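PDB 7A56: envelopment polyprotein from Bovine Schmallenberg virus BH80/Germany/2011, which probably drives fusion of the viral and host-cell membranes during entry, as the class II fusion glycoprotein Gc, captured here in its trimeric postfusion form. Local coordinates for residues I103-R108 with E201-M206; P50-Q55 with G84-I89; K138-I143 with D172-G177; H131-T136 with C162-C167; D313-I318 with V326-S331. All coordinates share one frame; numbering follows the deposited sequence.

Contact 1: residues I103-R108 with E201-M206; sequences IIYVRR and EVCITM
E201 reaches across to two arginines, R107 and R108, that sit together at a classic beta bulge in an otherwise regular antiparallel strand pair. At CB, E201 lies over one face of the R108 guanidinium, 3.8 Å from R108 NH2. CG runs anti to the backbone N (chi1 179°) and carries the chain outward alongside R107, so the carboxylate stands between the two charged groups. OE1 is the atom they share. It lies 3.2 Å from R108 NH1, but well out of that guanidinium plane, which makes the salt bridge one of charge with no N-H aimed at the oxygen. R107 NE makes a longer ion pair with E201 OE1 at 3.8 Å, this time near the guanidinium plane. OE2 has a weak link to R108 NH2 through water 1, while R108 NH2 also forms a salt bridge with D199. The bulge itself shows in the backbone: E201 O takes R108 N at 3.2 Å and, weakly, R107 N. Beyond it the ladder is regular, with T205 N giving I103 O a nearly straight bond of 2.7 Å (173°). On the face bearing Y105, the sulfur of C203 sits obliquely to the ring, 5.0 Å from its centroid, and is disulfide-bonded to C212. On the other face the CD1 atoms of I104 and I204 press together at 3.4 Å, tighter than usual, with L228 of strand 226-231 touching both. Strand 209-214 pairs with the outer edge of 201-206, strand 86-92 flanks 103-108, and helix 23-40 packs on I204 through L38.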
# COMPACT_ATOMS: atom_id res chain seq x y z
N ILE A 103 -1.99 30.30 18.09
CA ILE A 103 -2.25 29.53 16.87
C ILE A 103 -1.50 28.22 16.99
O ILE A 103 -0.32 28.20 17.38
CB ILE A 103 -1.83 30.35 15.64
CG1 ILE A 103 -2.81 31.53 15.45
CG2 ILE A 103 -1.73 29.51 14.33
CD1 ILE A 103 -2.22 32.63 14.52
N ILE A 104 -2.19 27.10 16.74
CA ILE A 104 -1.53 25.80 16.64
C ILE A 104 -1.25 25.54 15.15
O ILE A 104 -2.18 25.45 14.34
CB ILE A 104 -2.41 24.68 17.23
CG1 ILE A 104 -2.90 25.02 18.66
CG2 ILE A 104 -1.73 23.28 17.07
CD1 ILE A 104 -1.72 25.16 19.66
N TYR A 105 0.04 25.44 14.79
CA TYR A 105 0.41 25.54 13.36
C TYR A 105 1.19 24.28 12.99
O TYR A 105 2.23 24.01 13.60
CB TYR A 105 1.20 26.84 13.14
CG TYR A 105 2.06 26.92 11.88
CD1 TYR A 105 1.62 26.41 10.68
CD2 TYR A 105 3.30 27.52 11.92
CE1 TYR A 105 2.44 26.47 9.51
CE2 TYR A 105 4.12 27.60 10.79
CZ TYR A 105 3.68 27.08 9.60
OH TYR A 105 4.50 27.20 8.54
N VAL A 106 0.71 23.52 12.00
CA VAL A 106 1.41 22.29 11.55
C VAL A 106 2.43 22.73 10.49
O VAL A 106 2.13 22.91 9.31
CB VAL A 106 0.44 21.23 11.05
CG1 VAL A 106 1.18 19.87 10.71
CG2 VAL A 106 -0.65 20.98 12.09
N ARG A 107 3.65 22.98 10.94
CA ARG A 107 4.59 23.66 10.07
C ARG A 107 5.14 22.74 8.98
O ARG A 107 5.39 23.20 7.87
CB ARG A 107 5.75 24.24 10.88
CG ARG A 107 6.76 24.97 9.96
CD ARG A 107 7.62 25.95 10.69
NE ARG A 107 8.73 26.36 9.85
CZ ARG A 107 8.71 27.31 8.93
NH1 ARG A 107 7.60 28.03 8.68
NH2 ARG A 107 9.85 27.55 8.25
N ARG A 108 5.31 21.46 9.26
CA ARG A 108 5.79 20.57 8.20
C ARG A 108 5.17 19.19 8.36
O ARG A 108 5.06 18.67 9.47
CB ARG A 108 7.32 20.51 8.20
CG ARG A 108 7.90 19.50 7.16
CD ARG A 108 9.46 19.58 7.20
NE ARG A 108 9.96 19.01 8.46
CZ ARG A 108 10.56 19.70 9.43
NH1 ARG A 108 10.76 21.00 9.30
NH2 ARG A 108 10.97 19.07 10.53
N GLU A 201 6.46 18.61 12.05
CA GLU A 201 6.84 19.67 12.96
C GLU A 201 5.61 20.51 13.26
O GLU A 201 4.88 20.91 12.34
CB GLU A 201 7.95 20.51 12.35
CG GLU A 201 8.41 21.71 13.26
CD GLU A 201 9.35 22.63 12.49
OE1 GLU A 201 9.11 22.85 11.28
OE2 GLU A 201 10.34 23.09 13.07
N VAL A 202 5.44 20.86 14.53
CA VAL A 202 4.27 21.64 14.94
C VAL A 202 4.75 22.82 15.77
O VAL A 202 5.78 22.74 16.44
CB VAL A 202 3.26 20.80 15.76
CG1 VAL A 202 2.79 19.60 14.93
CG2 VAL A 202 3.87 20.38 17.07
N CYS A 203 4.03 23.95 15.67
CA CYS A 203 4.45 25.18 16.31
C CYS A 203 3.31 25.77 17.13
O CYS A 203 2.14 25.62 16.78
CB CYS A 203 4.90 26.30 15.33
SG CYS A 203 6.26 25.76 14.21
N ILE A 204 3.68 26.42 18.22
CA ILE A 204 2.80 27.36 18.92
C ILE A 204 3.12 28.74 18.36
O ILE A 204 4.23 29.26 18.56
CB ILE A 204 3.04 27.34 20.44
CG1 ILE A 204 2.91 25.92 20.99
CG2 ILE A 204 2.01 28.29 21.20
CD1 ILE A 204 1.52 25.33 20.80
N THR A 205 2.15 29.36 17.72
CA THR A 205 2.41 30.64 17.07
C THR A 205 1.70 31.75 17.85
O THR A 205 0.47 31.72 18.03
CB THR A 205 1.98 30.57 15.61
OG1 THR A 205 2.86 29.65 14.94
CG2 THR A 205 2.05 31.95 14.90
N MET A 206 2.49 32.66 18.40
CA MET A 206 1.99 33.85 19.06
C MET A 206 2.48 35.04 18.26
O MET A 206 3.19 34.89 17.25
CB MET A 206 2.41 33.87 20.54
CG MET A 206 1.61 32.83 21.43
SD MET A 206 1.99 33.18 23.18
CE MET A 206 3.77 32.71 23.08
O HOH W 1 12.97 21.11 12.16

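Contact 2: residues P50-Q55 with G84-I89; sequences PAIIPQ and GLSAGI
I52 opens the contact by laying its CG2 branch against the hydroxyl of S86, 3.5 Å from OG. That methyl stands anti to the backbone N of I52, and the CG1 branch turns away from S86. I53 follows with its side chain pointing away from strand 86-92, and its N is hydrogen-bonded to T383 OG1.

P54 is the main packing residue. Its CA is 3.1 Å from S86 OG, while the ring lies along the backbone of the strand: CB meets A87 C at 3.4 Å and CG reaches G88 N at 3.6 Å. At G88 no side chain intervenes, and the proline ring packs directly on the main chain. S86 OG lies between its own backbone N and carbonyl carbon (chi1 63°), the position that turns it toward P54 and I52.

At Q55 the contact becomes polar. Water 2 accepts from Q55 N at 3.0 Å and from S86 N at 2.9 Å, joining the loop to the start of the strand, and it lies 2.9 Å from Q55 OE1, to which it can donate. Q55 OE1 also accepts from S386 N.

The loop runs nearly perpendicular to the strand, their directions 89° apart. I103 and Y105 of strand 98-134 pack against P54, S86 and I52, while strands 70-80 and 335-343 meet A87 from the other side.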
# COMPACT_ATOMS: atom_id res chain seq x y z
N PRO A 50 6.72 33.87 7.59
CA PRO A 50 5.59 34.40 6.81
C PRO A 50 4.29 34.42 7.59
O PRO A 50 4.14 33.79 8.66
CB PRO A 50 5.47 33.42 5.63
CG PRO A 50 6.75 32.69 5.59
CD PRO A 50 7.29 32.65 6.98
N ALA A 51 3.30 35.12 7.01
CA ALA A 51 1.96 35.25 7.62
C ALA A 51 1.35 33.88 7.85
O ALA A 51 1.48 32.98 7.01
CB ALA A 51 1.04 36.09 6.71
N ILE A 52 0.75 33.70 9.03
CA ILE A 52 0.10 32.44 9.39
C ILE A 52 -1.25 32.86 9.96
O ILE A 52 -1.33 33.37 11.10
CB ILE A 52 0.92 31.60 10.38
CG1 ILE A 52 2.30 31.17 9.81
CG2 ILE A 52 0.15 30.32 10.86
CD1 ILE A 52 3.33 31.06 10.94
N ILE A 53 -2.30 32.68 9.17
CA ILE A 53 -3.67 33.07 9.50
C ILE A 53 -4.52 31.80 9.45
O ILE A 53 -4.67 31.20 8.37
CB ILE A 53 -4.19 34.14 8.53
CG1 ILE A 53 -3.27 35.38 8.53
CG2 ILE A 53 -5.64 34.54 8.95
CD1 ILE A 53 -3.61 36.39 7.49
N PRO A 54 -5.01 31.32 10.59
CA PRO A 54 -5.52 29.94 10.66
C PRO A 54 -6.82 29.71 9.87
O PRO A 54 -7.76 30.49 9.93
CB PRO A 54 -5.74 29.71 12.16
CG PRO A 54 -5.75 31.07 12.79
CD PRO A 54 -4.90 31.95 11.91
N GLN A 55 -6.85 28.60 9.12
CA GLN A 55 -8.01 28.22 8.32
C GLN A 55 -8.92 27.23 9.03
O GLN A 55 -10.05 27.02 8.57
CB GLN A 55 -7.55 27.53 7.00
CG GLN A 55 -6.90 28.48 6.00
CD GLN A 55 -6.13 27.70 4.98
OE1 GLN A 55 -5.12 27.09 5.33
NE2 GLN A 55 -6.62 27.65 3.73
N GLY A 84 1.16 22.81 6.57
CA GLY A 84 0.75 24.19 6.43
C GLY A 84 -0.50 24.58 7.22
O GLY A 84 -0.81 25.76 7.32
N LEU A 85 -1.27 23.63 7.70
CA LEU A 85 -2.57 23.97 8.31
C LEU A 85 -2.41 24.56 9.70
O LEU A 85 -1.54 24.14 10.46
CB LEU A 85 -3.44 22.70 8.40
CG LEU A 85 -4.95 22.86 8.72
CD1 LEU A 85 -5.65 23.59 7.64
CD2 LEU A 85 -5.53 21.43 8.84
N SER A 86 -3.32 25.47 10.07
CA SER A 86 -3.27 26.00 11.44
C SER A 86 -4.67 26.31 11.95
O SER A 86 -5.63 26.47 11.16
CB SER A 86 -2.37 27.25 11.57
OG SER A 86 -2.80 28.39 10.83
N ALA A 87 -4.79 26.39 13.29
CA ALA A 87 -6.06 26.63 14.00
C ALA A 87 -5.85 27.77 14.98
O ALA A 87 -4.75 27.91 15.53
CB ALA A 87 -6.51 25.38 14.82
N GLY A 88 -6.88 28.60 15.22
CA GLY A 88 -6.73 29.76 16.10
C GLY A 88 -7.47 29.56 17.41
O GLY A 88 -8.55 28.97 17.42
N ILE A 89 -6.87 30.03 18.50
CA ILE A 89 -7.52 30.09 19.82
C ILE A 89 -7.40 31.50 20.31
O ILE A 89 -6.29 32.01 20.48
CB ILE A 89 -6.93 29.13 20.85
CG1 ILE A 89 -6.97 27.69 20.34
CG2 ILE A 89 -7.69 29.24 22.23
CD1 ILE A 89 -8.33 27.04 20.49
O HOH W 2 -4.39 27.26 8.08

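Contact 3: residues K138-I143 with D172-G177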
# COMPACT_ATOMS: atom_id res chain seq x y z
N LYS A 138 32.14 -30.80 -33.12
CA LYS A 138 30.89 -30.19 -32.71
C LYS A 138 31.18 -28.93 -31.88
O LYS A 138 32.32 -28.64 -31.52
CB LYS A 138 30.04 -31.19 -31.92
CG LYS A 138 30.59 -31.48 -30.57
CD LYS A 138 30.47 -32.95 -30.20
CE LYS A 138 29.05 -33.41 -30.11
NZ LYS A 138 28.39 -33.04 -28.81
N CYS A 139 30.13 -28.15 -31.66
CA CYS A 139 30.25 -26.91 -30.90
C CYS A 139 30.81 -27.23 -29.51
O CYS A 139 30.45 -28.26 -28.93
CB CYS A 139 28.89 -26.24 -30.80
SG CYS A 139 28.27 -25.57 -32.35
N PRO A 140 31.72 -26.41 -28.98
CA PRO A 140 32.25 -26.66 -27.62
C PRO A 140 31.16 -26.49 -26.56
O PRO A 140 30.15 -25.82 -26.78
CB PRO A 140 33.34 -25.59 -27.47
CG PRO A 140 32.85 -24.43 -28.35
CD PRO A 140 32.29 -25.19 -29.58
N SER A 141 31.32 -27.22 -25.45
CA SER A 141 30.42 -27.15 -24.26
C SER A 141 31.25 -26.72 -23.06
O SER A 141 32.21 -27.40 -22.71
CB SER A 141 29.76 -28.50 -23.90
OG SER A 141 29.18 -29.16 -25.01
N PRO A 142 30.96 -25.57 -22.50
CA PRO A 142 29.97 -24.62 -22.98
C PRO A 142 30.55 -23.80 -24.13
O PRO A 142 31.74 -23.91 -24.40
CB PRO A 142 29.76 -23.72 -21.77
CG PRO A 142 31.18 -23.62 -21.24
CD PRO A 142 31.71 -25.02 -21.35
N ILE A 143 29.71 -22.99 -24.76
CA ILE A 143 30.23 -21.94 -25.63
C ILE A 143 31.05 -20.98 -24.76
O ILE A 143 30.50 -20.42 -23.79
CB ILE A 143 29.06 -21.19 -26.32
CG1 ILE A 143 28.12 -22.13 -27.09
CG2 ILE A 143 29.57 -19.99 -27.13
CD1 ILE A 143 28.80 -22.98 -28.22
N ASP A 172 29.37 -30.48 -40.57
CA ASP A 172 30.32 -30.66 -39.48
C ASP A 172 30.85 -29.28 -39.08
O ASP A 172 30.61 -28.27 -39.76
CB ASP A 172 31.44 -31.64 -39.90
CG ASP A 172 32.36 -32.10 -38.74
OD1 ASP A 172 32.06 -32.04 -37.50
OD2 ASP A 172 33.45 -32.55 -39.07
N GLY A 173 31.57 -29.21 -37.97
CA GLY A 173 32.08 -27.93 -37.53
C GLY A 173 31.06 -27.10 -36.78
O GLY A 173 29.92 -27.51 -36.53
N CYS A 174 31.48 -25.89 -36.44
CA CYS A 174 30.63 -25.04 -35.63
C CYS A 174 30.98 -23.57 -35.88
O CYS A 174 32.14 -23.24 -36.18
CB CYS A 174 30.78 -25.39 -34.16
SG CYS A 174 29.79 -24.33 -32.95
N LEU A 175 29.99 -22.71 -35.69
CA LEU A 175 30.21 -21.27 -35.66
C LEU A 175 29.55 -20.77 -34.40
O LEU A 175 28.36 -21.04 -34.18
CB LEU A 175 29.62 -20.57 -36.90
CG LEU A 175 29.66 -19.05 -37.04
CD1 LEU A 175 31.08 -18.54 -37.11
CD2 LEU A 175 28.89 -18.61 -38.25
N TYR A 176 30.32 -20.11 -33.54
CA TYR A 176 29.75 -19.71 -32.24
C TYR A 176 30.26 -18.34 -31.82
O TYR A 176 31.22 -17.80 -32.39
CB TYR A 176 30.08 -20.77 -31.15
CG TYR A 176 31.55 -21.00 -30.91
CD1 TYR A 176 32.25 -21.97 -31.64
CD2 TYR A 176 32.23 -20.28 -29.94
CE1 TYR A 176 33.61 -22.19 -31.41
CE2 TYR A 176 33.59 -20.48 -29.72
CZ TYR A 176 34.26 -21.43 -30.44
OH TYR A 176 35.60 -21.61 -30.17
N GLY A 177 29.61 -17.77 -30.81
CA GLY A 177 30.17 -16.58 -30.21
C GLY A 177 29.35 -16.14 -29.01
O GLY A 177 28.59 -16.92 -28.42
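C139 SG lies anti to its carbonyl carbon (chi1 -70°), whereas C174 SG extends anti to its backbone N (chi1 178°), and these two settings bring the sulfurs together in a disulfide. The result is a disulfide-stapled loop and strand at the cystine-rich end of the elongated class II fusion protein: loop 138-143, which follows strand 98-134, is fastened to strand 172-183. The S-S bond, C139 SG to C174 SG, is 2.1 Å long with chi3 at 97°, close to the relaxed right angle. Beside it C174 CB backs closely on C139 CA, at 3.6 Å.

Two residues further along the strand, Y176 gives the loop a flat surface to rest on. P140 comes over one face of the ring in a CH-pi contact: its CG stands 4.0 Å from the ring centroid, displaced toward the rim, while CD reaches CE1 of Y176 at 3.8 Å. I143 approaches the same tyrosine obliquely, its side chain running past Y176 in the opposite direction. The CG2 branch of I143 meets Y176 CD2, and its CD1 meets Y176 CB at 3.9 Å. Proline and isoleucine thus take different parts of one aromatic side chain, with the cis peptide before P142 lying in the bend of the loop between them.

R297 of the third subunit donates a hydrogen bond to P140 O, placing this loop at a subunit boundary of the trimer. On the strand side the contact finishes where I143 CG2 packs 3.5 Å from G177 O.

Contact 4: residues H131-T136 with C162-C167; sequences HEEVCT and CEEWGC
C135 and C167 are joined covalently: their SG atoms are 2.1 Å apart and chi3 is 88°. Each sulfur extends anti to its own backbone N (chi1 166° for C135), so the two side chains reach straight across from the end of strand 98-134 to the loop that follows strand 150-158.

E133 and E164 also touch directly, their side chains sliding past each other in opposite directions. E133 OE2 touches E164 CB at 3.6 Å, and E164 OE2 lies 3.6 Å from C135 CB. The carboxylate planes are 62° apart, with OE2 of E133 4.2 Å from OE2 of E164, a proximity of like charges probably eased by K292, which forms a salt bridge with E133.

Water does the polar bridging. Water 4 donates to E133 O and to E164 OE1, both at 3.0 Å. Water 5 accepts from C135 N at 2.9 Å and donates to E164 OE2; water 3 also donates to that oxygen.

Within the loop, C167 N bonds back to E164 O, closing a type II beta turn with G166 at its positive-phi position. The arrangement is a disulfide-tethered beta turn, held against a strand end in a cystine-rich tip of this class II fusion protein.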
# COMPACT_ATOMS: atom_id res chain seq x y z
N HIS A 131 33.27 -13.82 -31.95
CA HIS A 131 32.86 -15.10 -32.55
C HIS A 131 34.08 -15.85 -33.05
O HIS A 131 35.15 -15.26 -33.29
CB HIS A 131 31.86 -14.92 -33.71
CG HIS A 131 32.48 -14.40 -34.96
ND1 HIS A 131 32.72 -13.06 -35.16
CD2 HIS A 131 32.94 -15.04 -36.07
CE1 HIS A 131 33.29 -12.88 -36.35
NE2 HIS A 131 33.43 -14.07 -36.92
N GLU A 132 33.91 -17.16 -33.20
CA GLU A 132 34.92 -18.03 -33.80
C GLU A 132 34.22 -19.08 -34.66
O GLU A 132 33.03 -19.35 -34.52
CB GLU A 132 35.76 -18.76 -32.75
CG GLU A 132 36.16 -17.95 -31.56
CD GLU A 132 37.59 -17.48 -31.60
OE1 GLU A 132 38.07 -17.02 -30.53
OE2 GLU A 132 38.23 -17.57 -32.68
N GLU A 133 34.99 -19.72 -35.52
CA GLU A 133 34.46 -20.91 -36.18
C GLU A 133 35.52 -21.99 -36.17
O GLU A 133 36.71 -21.69 -36.11
CB GLU A 133 33.97 -20.65 -37.62
CG GLU A 133 34.98 -20.31 -38.64
CD GLU A 133 34.33 -20.13 -40.02
OE1 GLU A 133 33.76 -19.05 -40.26
OE2 GLU A 133 34.36 -21.07 -40.86
N VAL A 134 35.06 -23.24 -36.22
CA VAL A 134 35.93 -24.41 -36.35
C VAL A 134 35.44 -25.29 -37.51
O VAL A 134 34.23 -25.46 -37.73
CB VAL A 134 36.04 -25.21 -35.03
CG1 VAL A 134 36.42 -24.29 -33.87
CG2 VAL A 134 34.76 -25.92 -34.72
N CYS A 135 36.41 -25.83 -38.24
CA CYS A 135 36.16 -26.57 -39.48
C CYS A 135 35.49 -27.91 -39.21
O CYS A 135 34.50 -28.26 -39.87
CB CYS A 135 37.50 -26.77 -40.19
SG CYS A 135 37.47 -28.00 -41.55
N THR A 136 35.95 -28.61 -38.17
CA THR A 136 35.47 -29.94 -37.83
C THR A 136 35.15 -30.05 -36.34
O THR A 136 35.56 -29.22 -35.51
CB THR A 136 36.50 -31.02 -38.20
OG1 THR A 136 35.85 -32.27 -38.14
CG2 THR A 136 37.61 -31.02 -37.18
N CYS A 162 30.61 -23.34 -48.43
CA CYS A 162 30.46 -22.70 -47.13
C CYS A 162 31.59 -23.20 -46.24
O CYS A 162 31.39 -23.70 -45.14
CB CYS A 162 29.10 -23.03 -46.53
SG CYS A 162 28.70 -21.89 -45.19
N GLU A 163 32.82 -23.02 -46.72
CA GLU A 163 34.00 -23.53 -46.05
C GLU A 163 34.96 -22.40 -45.77
O GLU A 163 35.23 -21.58 -46.66
CB GLU A 163 34.78 -24.57 -46.96
CG GLU A 163 34.01 -25.77 -47.47
CD GLU A 163 33.76 -26.84 -46.41
OE1 GLU A 163 33.97 -26.54 -45.23
OE2 GLU A 163 33.37 -27.98 -46.76
N GLU A 164 35.60 -22.44 -44.61
CA GLU A 164 36.80 -21.62 -44.48
C GLU A 164 37.92 -22.20 -45.34
O GLU A 164 37.83 -23.32 -45.84
CB GLU A 164 37.24 -21.52 -43.03
CG GLU A 164 37.82 -22.80 -42.41
CD GLU A 164 38.34 -22.50 -40.99
OE1 GLU A 164 39.14 -21.56 -40.83
OE2 GLU A 164 37.92 -23.17 -40.03
N TRP A 165 38.97 -21.40 -45.53
CA TRP A 165 40.06 -21.81 -46.41
C TRP A 165 40.65 -23.13 -45.93
O TRP A 165 41.01 -23.27 -44.76
CB TRP A 165 41.11 -20.68 -46.46
CG TRP A 165 42.16 -20.81 -47.60
CD1 TRP A 165 42.13 -20.20 -48.85
CD2 TRP A 165 43.36 -21.57 -47.57
NE1 TRP A 165 43.25 -20.54 -49.57
CE2 TRP A 165 44.01 -21.39 -48.81
CE3 TRP A 165 43.94 -22.40 -46.61
CZ2 TRP A 165 45.21 -22.01 -49.12
CZ3 TRP A 165 45.14 -23.01 -46.91
CH2 TRP A 165 45.76 -22.81 -48.15
N GLY A 166 40.67 -24.13 -46.81
CA GLY A 166 41.27 -25.43 -46.51
C GLY A 166 40.39 -26.43 -45.80
O GLY A 166 40.85 -27.55 -45.49
N CYS A 167 39.12 -26.09 -45.54
CA CYS A 167 38.19 -27.02 -44.91
C CYS A 167 37.39 -27.78 -45.97
O CYS A 167 36.86 -27.18 -46.90
CB CYS A 167 37.26 -26.24 -43.96
SG CYS A 167 36.17 -27.26 -42.96
O HOH W 3 35.19 -23.33 -40.50
O HOH W 4 38.57 -20.36 -38.11
O HOH W 5 39.05 -24.78 -37.89

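Contact 5: residues D313-I318 with V326-S331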
# COMPACT_ATOMS: atom_id res chain seq x y z
N ASP A 313 5.57 10.94 -11.01
CA ASP A 313 4.79 11.16 -9.79
C ASP A 313 5.25 12.50 -9.21
O ASP A 313 6.30 12.61 -8.57
CB ASP A 313 4.95 9.97 -8.84
CG ASP A 313 4.08 10.09 -7.58
OD1 ASP A 313 3.58 11.19 -7.30
OD2 ASP A 313 3.91 9.10 -6.84
N ASN A 314 4.43 13.54 -9.44
CA ASN A 314 4.74 14.88 -8.95
C ASN A 314 4.74 14.99 -7.43
O ASN A 314 5.29 15.96 -6.92
CB ASN A 314 3.77 15.91 -9.50
CG ASN A 314 4.16 16.35 -10.86
OD1 ASN A 314 3.44 16.12 -11.83
ND2 ASN A 314 5.34 16.94 -10.97
N THR A 315 4.19 14.01 -6.71
CA THR A 315 4.26 14.10 -5.25
C THR A 315 5.63 13.72 -4.73
O THR A 315 5.94 14.00 -3.56
CB THR A 315 3.20 13.21 -4.60
OG1 THR A 315 3.53 11.82 -4.76
CG2 THR A 315 1.77 13.54 -5.17
N LEU A 316 6.49 13.11 -5.57
CA LEU A 316 7.81 12.68 -5.11
C LEU A 316 8.86 13.68 -5.57
O LEU A 316 8.85 14.12 -6.73
CB LEU A 316 8.20 11.29 -5.67
CG LEU A 316 7.23 10.15 -5.30
CD1 LEU A 316 7.45 8.85 -6.07
CD2 LEU A 316 7.29 9.83 -3.80
N THR A 317 9.82 13.96 -4.70
CA THR A 317 10.92 14.84 -5.05
C THR A 317 12.19 14.25 -4.47
O THR A 317 12.18 13.58 -3.43
CB THR A 317 10.76 16.29 -4.50
OG1 THR A 317 10.71 16.27 -3.06
CG2 THR A 317 9.51 16.97 -5.03
N ILE A 318 13.29 14.49 -5.15
CA ILE A 318 14.58 14.03 -4.68
C ILE A 318 15.16 15.08 -3.75
O ILE A 318 15.39 16.22 -4.16
CB ILE A 318 15.53 13.73 -5.87
CG1 ILE A 318 14.91 12.62 -6.67
CG2 ILE A 318 16.86 13.37 -5.33
CD1 ILE A 318 15.39 12.52 -8.13
N VAL A 326 14.26 10.40 -0.78
CA VAL A 326 13.09 10.86 -1.50
C VAL A 326 12.04 11.32 -0.48
O VAL A 326 11.84 10.68 0.57
CB VAL A 326 12.52 9.79 -2.43
CG1 VAL A 326 11.22 10.25 -3.17
CG2 VAL A 326 13.68 9.33 -3.45
N HIS A 327 11.37 12.44 -0.81
CA HIS A 327 10.29 13.02 0.00
C HIS A 327 8.99 12.88 -0.77
O HIS A 327 8.99 13.00 -2.00
CB HIS A 327 10.56 14.48 0.29
CG HIS A 327 11.72 14.70 1.20
ND1 HIS A 327 12.15 15.96 1.57
CD2 HIS A 327 12.52 13.83 1.85
CE1 HIS A 327 13.16 15.85 2.41
NE2 HIS A 327 13.42 14.57 2.58
N LYS A 328 7.90 12.56 -0.06
CA LYS A 328 6.57 12.47 -0.65
C LYS A 328 5.65 13.49 0.03
O LYS A 328 5.55 13.52 1.27
CB LYS A 328 5.94 11.08 -0.48
CG LYS A 328 4.59 10.97 -1.21
CD LYS A 328 3.94 9.60 -1.11
CE LYS A 328 2.54 9.64 -1.72
NZ LYS A 328 2.57 9.65 -3.25
N LYS A 329 4.99 14.30 -0.80
CA LYS A 329 3.88 15.14 -0.38
C LYS A 329 2.62 14.30 -0.23
O LYS A 329 2.25 13.52 -1.12
CB LYS A 329 3.64 16.24 -1.41
CG LYS A 329 4.84 17.15 -1.58
CD LYS A 329 4.51 18.38 -2.41
CE LYS A 329 5.35 18.42 -3.72
NZ LYS A 329 5.25 19.73 -4.43
N VAL A 330 1.95 14.51 0.89
CA VAL A 330 0.86 13.69 1.36
C VAL A 330 -0.19 14.64 1.93
O VAL A 330 0.08 15.82 2.21
CB VAL A 330 1.33 12.68 2.44
CG1 VAL A 330 2.32 11.69 1.91
CG2 VAL A 330 1.97 13.42 3.67
N SER A 331 -1.39 14.11 2.13
CA SER A 331 -2.41 14.93 2.74
C SER A 331 -2.29 14.74 4.27
O SER A 331 -1.24 15.01 4.84
CB SER A 331 -3.76 14.57 2.14
OG SER A 331 -4.01 13.16 2.09
O HOH W 6 3.93 7.48 -3.88
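A beta hairpin, strand 316-318 with strand 325-328, pairs these segments antiparallel, and a type I turn from D313 to L316 leads into its first strand. T317 and H327 form the hydrogen-bonded pair: H327 N meets T317 O at 3.0 Å in a nearly straight bond (172°), and T317 N returns one to H327 O. Further along, K329 N bonds to T315 O at 2.9 Å, extending the ladder toward the turn.

The turn is tied to K328 through T315. K328 leaves its CA with CG anti to the backbone N, runs extended to CE and bends only at the last torsion (chi4 76°), which lets NZ donate to T315 OG1 at 2.8 Å. The two side chains lie side by side, pointing the same way. T315 N donates to D313 OD1, which makes an Asx turn; T315 OG1 donates to the same oxygen from the same face of the carboxylate. OD1 is therefore gripped by two donors from one residue, which should hold the aspartate's rotation. D313 OD2 is a long ion-pair partner of K328 NZ at 3.9 Å.

On the face bearing L316, L316 CD2 packs 4.0 Å from V326 CG1 and also against K328, with V249 of strand 248-251 touching L316 too. Strand 98-134 pairs with the hairpin through A113 and N111. Beside the ion pair, water 6 accepts from K328 NZ at 2.6 Å and weakly donates to D313 OD2.

The five contacts sample the length of a rod-like chain. Contacts 1 and 2 adjoin near one end, their centres about 8 Å apart: V106 exchanges backbone bonds with L85 and G84. Contacts 3 and 4 share the far end, about 11 Å between centres, where T136 OG1 bonds to D172 OD2 and Y176 pairs with E132; their segments alternate along the chain, and each disulfide ties a loop to a different strand of that pair. Strand 98-134 runs from contact 1 to contact 4, whose centres are about 81 Å apart. It also pairs with the hairpin of contact 5, which lies near the chain's centre, its own centre about 22 Å from that of contact 1 and about 60 Å from that of contact 4.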